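Local coordinates for ferredoxin NADP reductase (Plasmodium falciparum, PDB 3JQQ), which uses FAD to pass electrons between ferredoxin and NADP(H) in the apicoplast, and may serve the last step of isoprenoid precursor synthesis by the DOXP/MEP pathway, at residues T180-I186 with L224-L229; Y159-P163 with E280-C284; L189-Y195 with E228-F232. The protein carries 1 engineered substitution. One frame throughout, in Å; residues are numbered along the deposited sequence.

Contact 1. Residues T180-I186 with L224-L229; sequences TGISPYI and LYLNEL. With FAD (flavin-adenine dinucleotide), chain I.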
loop_
_atom_site.group_PDB
_atom_site.type_symbol
_atom_site.label_atom_id
_atom_site.label_comp_id
_atom_site.label_asym_id
_atom_site.label_seq_id
_atom_site.Cartn_x
_atom_site.Cartn_y
_atom_site.Cartn_z
ATOM N N THR B 180 -9.717 -4.751 -3.925
ATOM C CA THR B 180 -9.828 -6.179 -3.637
ATOM C C THR B 180 -10.359 -6.434 -2.233
ATOM O O THR B 180 -10.558 -7.580 -1.831
ATOM C CB THR B 180 -8.482 -6.905 -3.813
ATOM O OG1 THR B 180 -7.492 -6.300 -2.970
ATOM C CG2 THR B 180 -8.022 -6.835 -5.263
ATOM N N GLY B 181 -10.597 -5.357 -1.494
ATOM C CA GLY B 181 -11.176 -5.450 -0.163
ATOM C C GLY B 181 -12.618 -5.930 -0.147
ATOM O O GLY B 181 -13.194 -6.131 0.921
ATOM N N ILE B 182 -13.218 -6.115 -1.317
ATOM C CA ILE B 182 -14.587 -6.621 -1.349
ATOM C C ILE B 182 -14.591 -8.144 -1.174
ATOM O O ILE B 182 -15.604 -8.736 -0.804
ATOM C CB ILE B 182 -15.330 -6.209 -2.646
ATOM C CG1 ILE B 182 -16.829 -6.511 -2.534
ATOM C CG2 ILE B 182 -14.723 -6.901 -3.857
ATOM C CD1 ILE B 182 -17.617 -5.472 -1.764
ATOM N N SER B 183 -13.436 -8.761 -1.410
ATOM C CA SER B 183 -13.309 -10.220 -1.417
ATOM C C SER B 183 -13.971 -10.959 -0.249
ATOM O O SER B 183 -14.815 -11.826 -0.473
ATOM C CB SER B 183 -11.842 -10.634 -1.558
ATOM O OG SER B 183 -11.441 -10.592 -2.917
ATOM N N PRO B 184 -13.591 -10.637 0.998
ATOM C CA PRO B 184 -14.203 -11.364 2.110
ATOM C C PRO B 184 -15.700 -11.091 2.232
ATOM O O PRO B 184 -16.429 -11.899 2.809
ATOM C CB PRO B 184 -13.462 -10.822 3.338
ATOM C CG PRO B 184 -12.960 -9.484 2.919
ATOM C CD PRO B 184 -12.630 -9.621 1.459
ATOM N N TYR B 185 -16.155 -9.963 1.695
ATOM C CA TYR B 185 -17.576 -9.642 1.724
ATOM C C TYR B 185 -18.340 -10.502 0.723
ATOM O O TYR B 185 -19.496 -10.865 0.956
ATOM C CB TYR B 185 -17.811 -8.154 1.457
ATOM C CG TYR B 185 -17.116 -7.241 2.443
ATOM C CD1 TYR B 185 -16.482 -6.081 2.018
ATOM C CD2 TYR B 185 -17.085 -7.545 3.799
ATOM C CE1 TYR B 185 -15.846 -5.243 2.916
ATOM C CE2 TYR B 185 -16.448 -6.715 4.706
ATOM C CZ TYR B 185 -15.831 -5.564 4.260
ATOM O OH TYR B 185 -15.196 -4.734 5.159
ATOM N N ILE B 186 -17.689 -10.823 -0.392
ATOM C CA ILE B 186 -18.247 -11.756 -1.362
ATOM C C ILE B 186 -18.369 -13.133 -0.717
ATOM O O ILE B 186 -19.368 -13.832 -0.899
ATOM C CB ILE B 186 -17.366 -11.854 -2.624
ATOM C CG1 ILE B 186 -17.256 -10.484 -3.308
ATOM C CG2 ILE B 186 -17.911 -12.901 -3.584
ATOM C CD1 ILE B 186 -18.589 -9.812 -3.569
ATOM N N LEU B 224 -15.110 -5.184 -8.581
ATOM C CA LEU B 224 -14.786 -6.597 -8.544
ATOM C C LEU B 224 -16.019 -7.395 -8.127
ATOM O O LEU B 224 -16.746 -6.996 -7.219
ATOM C CB LEU B 224 -13.618 -6.843 -7.589
ATOM C CG LEU B 224 -12.396 -5.982 -7.930
ATOM C CD1 LEU B 224 -11.256 -6.212 -6.949
ATOM C CD2 LEU B 224 -11.942 -6.242 -9.360
ATOM N N TYR B 225 -16.256 -8.511 -8.804
ATOM C CA TYR B 225 -17.403 -9.374 -8.513
ATOM C C TYR B 225 -18.740 -8.653 -8.725
ATOM O O TYR B 225 -19.688 -8.828 -7.961
ATOM C CB TYR B 225 -17.297 -9.969 -7.109
ATOM C CG TYR B 225 -16.105 -10.893 -6.943
ATOM C CD1 TYR B 225 -16.065 -12.126 -7.572
ATOM C CD2 TYR B 225 -15.017 -10.527 -6.157
ATOM C CE1 TYR B 225 -14.978 -12.972 -7.431
ATOM C CE2 TYR B 225 -13.926 -11.367 -6.011
ATOM C CZ TYR B 225 -13.913 -12.588 -6.653
ATOM O OH TYR B 225 -12.833 -13.428 -6.517
ATOM N N LEU B 226 -18.795 -7.856 -9.787
ATOM C CA LEU B 226 -19.994 -7.119 -10.185
ATOM C C LEU B 226 -21.159 -8.054 -10.515
ATOM O O LEU B 226 -22.320 -7.724 -10.263
ATOM C CB LEU B 226 -19.666 -6.230 -11.391
ATOM C CG LEU B 226 -20.496 -4.974 -11.687
ATOM C CD1 LEU B 226 -21.430 -5.176 -12.871
ATOM C CD2 LEU B 226 -21.256 -4.485 -10.450
ATOM N N ASN B 227 -20.847 -9.218 -11.082
ATOM C CA ASN B 227 -21.864 -10.219 -11.402
ATOM C C ASN B 227 -22.632 -10.645 -10.162
ATOM O O ASN B 227 -23.862 -10.570 -10.113
ATOM C CB ASN B 227 -21.228 -11.461 -12.034
ATOM C CG ASN B 227 -20.739 -11.216 -13.443
ATOM O OD1 ASN B 227 -21.041 -10.192 -14.050
ATOM N ND2 ASN B 227 -19.983 -12.167 -13.976
ATOM N N GLU B 228 -21.886 -11.115 -9.166
ATOM C CA GLU B 228 -22.463 -11.545 -7.902
ATOM C C GLU B 228 -23.182 -10.393 -7.207
ATOM O O GLU B 228 -24.322 -10.539 -6.769
ATOM C CB GLU B 228 -21.376 -12.107 -6.984
ATOM C CG GLU B 228 -20.769 -13.420 -7.456
ATOM C CD GLU B 228 -19.743 -13.235 -8.558
ATOM O OE1 GLU B 228 -19.184 -14.255 -9.017
ATOM O OE2 GLU B 228 -19.494 -12.078 -8.962
ATOM N N LEU B 229 -22.510 -9.250 -7.110
ATOM C CA LEU B 229 -23.076 -8.091 -6.433
ATOM C C LEU B 229 -24.399 -7.664 -7.053
ATOM O O LEU B 229 -25.348 -7.326 -6.343
ATOM C CB LEU B 229 -22.085 -6.920 -6.422
ATOM C CG LEU B 229 -20.881 -7.020 -5.479
ATOM C CD1 LEU B 229 -19.892 -5.886 -5.736
ATOM C CD2 LEU B 229 -21.324 -7.028 -4.021
HETATM P PA FAD I . 5.706 -6.896 -4.229
HETATM O O1A FAD I . 5.701 -7.459 -2.828
HETATM O O2A FAD I . 6.779 -7.548 -5.069
HETATM O O5B FAD I . 5.876 -5.292 -4.186
HETATM C C5B FAD I . 4.895 -4.481 -3.575
HETATM C C4B FAD I . 4.594 -3.256 -4.435
HETATM O O4B FAD I . 5.786 -2.553 -4.742
HETATM C C3B FAD I . 3.966 -3.652 -5.759
HETATM O O3B FAD I . 3.011 -2.678 -6.105
HETATM C C2B FAD I . 5.117 -3.597 -6.741
HETATM O O2B FAD I . 4.675 -3.200 -8.019
HETATM C C1B FAD I . 6.052 -2.566 -6.135
HETATM N N9A FAD I . 7.472 -2.895 -6.361
HETATM C C8A FAD I . 8.109 -4.070 -6.063
HETATM N N7A FAD I . 9.412 -3.954 -6.420
HETATM C C5A FAD I . 9.611 -2.722 -6.935
HETATM C C6A FAD I . 10.739 -2.090 -7.445
HETATM N N6A FAD I . 11.886 -2.757 -7.566
HETATM N N1A FAD I . 10.634 -0.797 -7.912
HETATM C C2A FAD I . 9.420 -0.144 -7.868
HETATM N N3A FAD I . 8.306 -0.780 -7.362
HETATM C C4A FAD I . 8.401 -2.048 -6.902
HETATM N N1 FAD I . -3.975 -8.416 -2.634
HETATM C C2 FAD I . -4.845 -8.788 -3.633
HETATM O O2 FAD I . -4.560 -8.534 -4.804
HETATM N N3 FAD I . -6.023 -9.440 -3.322
HETATM C C4 FAD I . -6.337 -9.717 -2.009
HETATM O O4 FAD I . -7.387 -10.294 -1.733
HETATM C C4X FAD I . -5.461 -9.341 -0.999
HETATM N N5 FAD I . -5.770 -9.618 0.316
HETATM C C5X FAD I . -4.891 -9.238 1.307
HETATM C C6 FAD I . -5.205 -9.517 2.634
HETATM C C7 FAD I . -4.332 -9.145 3.644
HETATM C C7M FAD I . -4.675 -9.448 5.076
HETATM C C8 FAD I . -3.142 -8.492 3.321
HETATM C C8M FAD I . -2.182 -8.075 4.401
HETATM C C9 FAD I . -2.833 -8.213 1.996
HETATM C C9A FAD I . -3.702 -8.582 0.983
HETATM N N10 FAD I . -3.381 -8.308 -0.338
HETATM C C10 FAD I . -4.274 -8.686 -1.320
HETATM C "C1'" FAD I . -2.021 -7.762 -0.730
HETATM C "C2'" FAD I . -1.114 -8.846 -1.328
HETATM O "O2'" FAD I . -0.777 -9.768 -0.321
HETATM C "C3'" FAD I . 0.218 -8.357 -1.919
HETATM O "O3'" FAD I . 0.810 -7.385 -1.085
HETATM C "C4'" FAD I . 0.106 -7.820 -3.345
HETATM O "O4'" FAD I . -0.271 -8.876 -4.200
HETATM C "C5'" FAD I . 1.451 -7.278 -3.820
HETATM O "O5'" FAD I . 2.368 -8.346 -3.791
HETATM P P FAD I . 3.516 -8.507 -4.908
HETATM O O1P FAD I . 4.481 -9.590 -4.483
HETATM O O2P FAD I . 2.934 -8.803 -6.272
HETATM O O3P FAD I . 4.259 -7.080 -4.909
#
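I186 CG2 lies over one face of the Y225 ring, and near the plane of that ring, along its edge, come S183 OG, I182 CG2 and the carboxylate oxygen OE2 of E228. The second flat group is the flavin: T180 stands over its pyrimidine end, with OG1 above FAD N3 at 3.5 Å, and the same hydroxyl is hydrogen-bonded to the OH of Y316. This is the nucleotide-binding end of the Rossmann-like NADP domain, where the loop after strand 173-178 turns into helix 183-192 and meets the start of helix 226-235, on one side of the parallel sheet.

The interface is apolar. I186 CG1 closes on Y225 CD2 at 3.6 Å; with chi1 at -60° it sits beside the backbone N and points at the ring, while CD1 reaches across, at about a right angle, to L229 CD2 at 3.9 Å. I182 slides past L224 in the opposite direction, its CG2 against L224 CB at 3.9 Å. Y225 holds the N-cap position of helix 226-235 in a left-handed backbone conformation (phi 62°), and L229 N returns to its carbonyl oxygen.

The phenol end of Y225 leaves the interface: its OH is hydrogen-bonded to S106 OG and H37 ND1, and the imidazole of H37 meets the ring nearly perpendicularly. I182 also rests on I213 and Y215 of strand 211-217. L224 runs alongside T180, its CD1 touching the CA of T180 at 3.6 Å and the CG2 of T180 at 3.7 Å.

Contact 2. Residues Y159-P163 with E280-C284; sequences YFNLP and ELYIC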
loop_
_atom_site.group_PDB
_atom_site.type_symbol
_atom_site.label_atom_id
_atom_site.label_comp_id
_atom_site.label_asym_id
_atom_site.label_seq_id
_atom_site.Cartn_x
_atom_site.Cartn_y
_atom_site.Cartn_z
ATOM N N TYR B 159 -8.629 -13.231 11.334
ATOM C CA TYR B 159 -9.793 -13.406 12.188
ATOM C C TYR B 159 -10.894 -12.454 11.735
ATOM O O TYR B 159 -11.764 -12.068 12.514
ATOM C CB TYR B 159 -9.425 -13.159 13.656
ATOM C CG TYR B 159 -8.228 -13.957 14.129
ATOM C CD1 TYR B 159 -6.946 -13.425 14.068
ATOM C CD2 TYR B 159 -8.377 -15.246 14.631
ATOM C CE1 TYR B 159 -5.849 -14.146 14.496
ATOM C CE2 TYR B 159 -7.282 -15.979 15.062
ATOM C CZ TYR B 159 -6.021 -15.422 14.992
ATOM O OH TYR B 159 -4.925 -16.138 15.416
ATOM N N PHE B 160 -10.839 -12.081 10.461
ATOM C CA PHE B 160 -11.815 -11.184 9.857
ATOM C C PHE B 160 -13.065 -11.989 9.511
ATOM O O PHE B 160 -13.424 -12.128 8.343
ATOM C CB PHE B 160 -11.207 -10.556 8.601
ATOM C CG PHE B 160 -11.898 -9.304 8.139
ATOM C CD1 PHE B 160 -11.996 -8.199 8.969
ATOM C CD2 PHE B 160 -12.418 -9.222 6.866
ATOM C CE1 PHE B 160 -12.624 -7.045 8.537
ATOM C CE2 PHE B 160 -13.044 -8.072 6.427
ATOM C CZ PHE B 160 -13.149 -6.983 7.257
ATOM N N ASN B 161 -13.722 -12.515 10.541
ATOM C CA ASN B 161 -14.783 -13.502 10.358
ATOM C C ASN B 161 -16.171 -13.060 10.807
ATOM O O ASN B 161 -16.317 -12.131 11.603
ATOM C CB ASN B 161 -14.413 -14.798 11.080
ATOM C CG ASN B 161 -13.151 -15.425 10.533
ATOM O OD1 ASN B 161 -13.046 -15.695 9.336
ATOM N ND2 ASN B 161 -12.183 -15.670 11.410
ATOM N N LEU B 162 -17.191 -13.751 10.293
ATOM C CA LEU B 162 -18.571 -13.517 10.703
ATOM C C LEU B 162 -18.809 -13.999 12.130
ATOM O O LEU B 162 -18.121 -14.901 12.610
ATOM C CB LEU B 162 -19.539 -14.242 9.775
ATOM C CG LEU B 162 -19.651 -13.771 8.325
ATOM C CD1 LEU B 162 -20.684 -14.603 7.584
ATOM C CD2 LEU B 162 -20.008 -12.293 8.263
ATOM N N PRO B 163 -19.786 -13.386 12.814
ATOM C CA PRO B 163 -20.295 -13.904 14.081
ATOM C C PRO B 163 -20.818 -15.325 13.881
ATOM O O PRO B 163 -21.466 -15.602 12.872
ATOM C CB PRO B 163 -21.453 -12.958 14.404
ATOM C CG PRO B 163 -21.107 -11.687 13.704
ATOM C CD PRO B 163 -20.396 -12.096 12.450
ATOM N N GLU B 280 -23.060 -5.257 12.680
ATOM C CA GLU B 280 -21.639 -5.567 12.727
ATOM C C GLU B 280 -20.956 -4.750 11.639
ATOM O O GLU B 280 -21.356 -4.796 10.476
ATOM C CB GLU B 280 -21.395 -7.059 12.499
ATOM C CG GLU B 280 -21.760 -7.944 13.685
ATOM C CD GLU B 280 -20.791 -7.793 14.845
ATOM O OE1 GLU B 280 -19.574 -7.614 14.593
ATOM O OE2 GLU B 280 -21.243 -7.853 16.007
ATOM N N LEU B 281 -19.934 -3.993 12.021
ATOM C CA LEU B 281 -19.252 -3.102 11.094
ATOM C C LEU B 281 -17.918 -3.689 10.649
ATOM O O LEU B 281 -17.090 -4.070 11.474
ATOM C CB LEU B 281 -19.040 -1.731 11.740
ATOM C CG LEU B 281 -18.300 -0.665 10.932
ATOM C CD1 LEU B 281 -19.020 -0.383 9.623
ATOM C CD2 LEU B 281 -18.153 0.610 11.749
ATOM N N TYR B 282 -17.719 -3.765 9.338
ATOM C CA TYR B 282 -16.486 -4.309 8.781
ATOM C C TYR B 282 -15.796 -3.290 7.888
ATOM O O TYR B 282 -16.446 -2.581 7.122
ATOM C CB TYR B 282 -16.774 -5.575 7.976
ATOM C CG TYR B 282 -17.120 -6.775 8.821
ATOM C CD1 TYR B 282 -18.364 -6.887 9.425
ATOM C CD2 TYR B 282 -16.204 -7.801 9.010
ATOM C CE1 TYR B 282 -18.684 -7.981 10.198
ATOM C CE2 TYR B 282 -16.514 -8.900 9.784
ATOM C CZ TYR B 282 -17.755 -8.986 10.375
ATOM O OH TYR B 282 -18.075 -10.078 11.143
ATOM N N ILE B 283 -14.475 -3.230 7.983
ATOM C CA ILE B 283 -13.688 -2.345 7.138
ATOM C C ILE B 283 -12.502 -3.103 6.554
ATOM O O ILE B 283 -11.629 -3.565 7.290
ATOM C CB ILE B 283 -13.188 -1.120 7.920
ATOM C CG1 ILE B 283 -14.375 -0.267 8.380
ATOM C CG2 ILE B 283 -12.228 -0.303 7.068
ATOM C CD1 ILE B 283 -14.023 0.758 9.444
ATOM N N CYS B 284 -12.482 -3.238 5.238
ATOM C CA CYS B 284 -11.407 -3.953 4.559
ATOM C C CYS B 284 -10.872 -3.168 3.369
ATOM O O CYS B 284 -11.614 -2.845 2.438
ATOM C CB CYS B 284 -11.877 -5.334 4.098
ATOM S SG CYS B 284 -10.552 -6.362 3.425
#
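Y282 reaches out of strand 280-284 to the loop 159-163 and meets F160 first. Its CB lies 4.0 Å from F160 CZ. Further out, CD2 sits over the face of the F160 ring, displaced toward the rim and 3.6 Å from CZ, so the edge of the tyrosine faces the phenylalanine in a T-shaped pair with planes at 79°. CE2 and CZ then pass N161 O, and the hydroxyl at the tip donates to that oxygen over 2.7 Å. The donor stands 40° above the carbonyl plane. P163 CD presses on Y282 OH at 3.3 Å.

F160, at the centre of an inverse gamma turn, has CG anti to the backbone N (chi1 -161°), which carries the ring toward the strand; its CE2 touches C284 CB at 3.8 Å, and the sulfur is in an oblique sulfur-aromatic contact with the ring. P163 CG packs on E280 CG at 3.8 Å, while E280 OE1 bonds to H312 NE2, whose ring stacks on Y282.

Side-chain packing and one tyrosine-to-carbonyl hydrogen bond thus join the loop that follows the FAD-binding barrel to the parallel sheet of the NADP domain, at the interdomain junction of ferredoxin-NADP reductases.

Contact 3. Residues L189-Y195 with E228-F232; sequences LKKLFAY and ELEYF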
loop_
_atom_site.group_PDB
_atom_site.type_symbol
_atom_site.label_atom_id
_atom_site.label_comp_id
_atom_site.label_asym_id
_atom_site.label_seq_id
_atom_site.Cartn_x
_atom_site.Cartn_y
_atom_site.Cartn_z
ATOM N N LEU B 189 -21.292 -13.069 1.688
ATOM C CA LEU B 189 -22.576 -13.073 0.986
ATOM C C LEU B 189 -22.914 -14.448 0.431
ATOM O O LEU B 189 -24.073 -14.866 0.443
ATOM C CB LEU B 189 -22.582 -12.034 -0.144
ATOM C CG LEU B 189 -22.557 -10.554 0.249
ATOM C CD1 LEU B 189 -22.386 -9.681 -0.987
ATOM C CD2 LEU B 189 -23.821 -10.171 1.005
ATOM N N LYS B 190 -21.898 -15.149 -0.060
ATOM C CA LYS B 190 -22.097 -16.487 -0.597
ATOM C C LYS B 190 -22.552 -17.451 0.493
ATOM O O LYS B 190 -23.358 -18.344 0.236
ATOM C CB LYS B 190 -20.825 -16.993 -1.285
ATOM C CG LYS B 190 -20.563 -16.340 -2.636
ATOM C CD LYS B 190 -19.196 -16.724 -3.187
ATOM C CE LYS B 190 -18.978 -16.148 -4.578
ATOM N NZ LYS B 190 -17.602 -16.420 -5.069
ATOM N N LYS B 191 -22.047 -17.269 1.711
ATOM C CA LYS B 191 -22.496 -18.096 2.828
ATOM C C LYS B 191 -23.904 -17.717 3.277
ATOM O O LYS B 191 -24.762 -18.581 3.450
ATOM C CB LYS B 191 -21.537 -18.009 4.017
ATOM C CG LYS B 191 -22.065 -18.719 5.259
ATOM C CD LYS B 191 -21.139 -18.555 6.452
ATOM C CE LYS B 191 -21.794 -19.065 7.732
ATOM N NZ LYS B 191 -22.147 -20.513 7.652
ATOM N N LEU B 192 -24.137 -16.420 3.459
ATOM C CA LEU B 192 -25.406 -15.933 3.992
ATOM C C LEU B 192 -26.582 -16.192 3.051
ATOM O O LEU B 192 -27.651 -16.624 3.486
ATOM C CB LEU B 192 -25.313 -14.438 4.318
ATOM C CG LEU B 192 -24.248 -13.997 5.327
ATOM C CD1 LEU B 192 -24.004 -12.495 5.235
ATOM C CD2 LEU B 192 -24.636 -14.389 6.745
ATOM N N PHE B 193 -26.384 -15.928 1.764
ATOM C CA PHE B 193 -27.462 -16.055 0.785
ATOM C C PHE B 193 -27.456 -17.403 0.064
ATOM O O PHE B 193 -28.175 -17.591 -0.918
ATOM C CB PHE B 193 -27.408 -14.911 -0.230
ATOM C CG PHE B 193 -27.692 -13.557 0.362
ATOM C CD1 PHE B 193 -28.875 -13.315 1.040
ATOM C CD2 PHE B 193 -26.780 -12.521 0.225
ATOM C CE1 PHE B 193 -29.139 -12.069 1.581
ATOM C CE2 PHE B 193 -27.038 -11.274 0.761
ATOM C CZ PHE B 193 -28.219 -11.046 1.439
ATOM N N ALA B 194 -26.639 -18.331 0.550
ATOM C CA ALA B 194 -26.580 -19.689 0.002
ATOM C C ALA B 194 -26.228 -19.739 -1.488
ATOM O O ALA B 194 -26.718 -20.600 -2.221
ATOM C CB ALA B 194 -27.890 -20.424 0.262
ATOM N N TYR B 195 -25.363 -18.826 -1.923
ATOM C CA TYR B 195 -24.983 -18.714 -3.325
ATOM C C TYR B 195 -24.562 -20.035 -3.961
ATOM O O TYR B 195 -23.734 -20.764 -3.419
ATOM C CB TYR B 195 -23.856 -17.698 -3.511
ATOM C CG TYR B 195 -23.591 -17.341 -4.951
ATOM C CD1 TYR B 195 -24.295 -16.315 -5.566
ATOM C CD2 TYR B 195 -22.647 -18.032 -5.705
ATOM C CE1 TYR B 195 -24.069 -15.981 -6.885
ATOM C CE2 TYR B 195 -22.411 -17.704 -7.033
ATOM C CZ TYR B 195 -23.128 -16.675 -7.616
ATOM O OH TYR B 195 -22.905 -16.327 -8.934
ATOM N N GLU B 228 -21.886 -11.115 -9.166
ATOM C CA GLU B 228 -22.463 -11.545 -7.902
ATOM C C GLU B 228 -23.182 -10.393 -7.207
ATOM O O GLU B 228 -24.322 -10.539 -6.769
ATOM C CB GLU B 228 -21.376 -12.107 -6.984
ATOM C CG GLU B 228 -20.769 -13.420 -7.456
ATOM C CD GLU B 228 -19.743 -13.235 -8.558
ATOM O OE1 GLU B 228 -19.184 -14.255 -9.017
ATOM O OE2 GLU B 228 -19.494 -12.078 -8.962
ATOM N N LEU B 229 -22.510 -9.250 -7.110
ATOM C CA LEU B 229 -23.076 -8.091 -6.433
ATOM C C LEU B 229 -24.399 -7.664 -7.053
ATOM O O LEU B 229 -25.348 -7.326 -6.343
ATOM C CB LEU B 229 -22.085 -6.920 -6.422
ATOM C CG LEU B 229 -20.881 -7.020 -5.479
ATOM C CD1 LEU B 229 -19.892 -5.886 -5.736
ATOM C CD2 LEU B 229 -21.324 -7.028 -4.021
ATOM N N GLU B 230 -24.462 -7.681 -8.381
ATOM C CA GLU B 230 -25.696 -7.345 -9.079
ATOM C C GLU B 230 -26.747 -8.436 -8.900
ATOM O O GLU B 230 -27.942 -8.156 -8.864
ATOM C CB GLU B 230 -25.434 -7.081 -10.564
ATOM C CG GLU B 230 -24.874 -5.695 -10.840
ATOM C CD GLU B 230 -24.648 -5.432 -12.317
ATOM O OE1 GLU B 230 -24.358 -6.395 -13.058
ATOM O OE2 GLU B 230 -24.754 -4.257 -12.734
ATOM N N TYR B 231 -26.296 -9.680 -8.779
ATOM C CA TYR B 231 -27.213 -10.794 -8.576
ATOM C C TYR B 231 -27.864 -10.734 -7.197
ATOM O O TYR B 231 -29.042 -11.070 -7.040
ATOM C CB TYR B 231 -26.502 -12.137 -8.762
ATOM C CG TYR B 231 -27.326 -13.324 -8.291
ATOM C CD1 TYR B 231 -28.261 -13.922 -9.128
ATOM C CD2 TYR B 231 -27.174 -13.835 -7.010
ATOM C CE1 TYR B 231 -29.014 -15.004 -8.700
ATOM C CE2 TYR B 231 -27.920 -14.914 -6.575
ATOM C CZ TYR B 231 -28.839 -15.494 -7.423
ATOM O OH TYR B 231 -29.584 -16.568 -6.991
ATOM N N PHE B 232 -27.098 -10.307 -6.199
ATOM C CA PHE B 232 -27.631 -10.200 -4.850
ATOM C C PHE B 232 -28.638 -9.059 -4.747
ATOM O O PHE B 232 -29.659 -9.183 -4.061
ATOM C CB PHE B 232 -26.506 -10.021 -3.830
ATOM C CG PHE B 232 -25.563 -11.190 -3.751
ATOM C CD1 PHE B 232 -24.194 -11.002 -3.854
ATOM C CD2 PHE B 232 -26.049 -12.483 -3.578
ATOM C CE1 PHE B 232 -23.323 -12.072 -3.782
ATOM C CE2 PHE B 232 -25.182 -13.560 -3.507
ATOM C CZ PHE B 232 -23.820 -13.355 -3.607
HETATM O O HOH W 1 -17.102 -16.192 -7.827
#
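L189 and F232 make the CH-pi contact of this pair of helices: L189 CB lies over the face of the F232 ring, 4.1 Å from its centroid. The methyl CD1 of L189 lies on the same side of the ring, out beyond its rim, 3.6 Å from F232 CD1, and also touches L229 CD2 more loosely.

Ring against ring, F232 is the shared partner. F193 CD2 meets F232 CD2 at 3.9 Å with the planes only 33° apart, an oblique pairing; Y236 stacks on F193. Y195 also comes to F232 obliquely, CD1 against CE2 at 3.6 Å, and turns its edge toward the face of Y231 in an offset edge-to-face pair with planes at 90°. What brings the Y195 ring back over helix 226-235 is the turn after helix 183-192: A194 takes a left-handed conformation and Y195 N bonds to K190 O, the 6-to-1 bond of a Schellman motif, while the companion bond from A194 N to K191 O is weak. With chi1 at -169°, CG of Y195 then extends away from the backbone N toward the other helix. The phenol end lies across the aliphatic part of E228, OH to CG.

The polar part is a water bridge. K190 NZ donates to a water at 2.8 Å, and this water donates to E228 OE1 at 3.1 Å; K190 NZ and E228 OE1 are 4.8 Å apart, too far for a direct salt bridge. K190 NZ also bonds to S106 O, and Y231 OH to L200 O.

F193 and Y195 from the turn that ends helix 183-192, with Y231 and F232 of helix 226-235, form an aromatic cluster where the two helices lie side by side on the parallel sheet of the Rossmann-like NADP domain.

Contacts 1 and 3 are two ends of one helix pairing, 183-192 with 226-235, with centres 10 Å apart; E228 and L229 serve both. Contact 1 is the flavin end, with T180 in the FAD site and about 6 Å from the bound adenosine-2'-5'-diphosphate, whereas the K190 side chain in contact 3 is about 12 Å from FAD. Contact 2, centred 15 Å from contact 1 and 17 Å from contact 3, ties the domains together. It reaches contact 1 through Y185 OH, a probable hydrogen bond to Y282 O at 3.2 Å, and contact 3 through L162 CD1 on L192 CD2 at 4.0 Å. Its C284 side chain comes within about 6 Å of FAD.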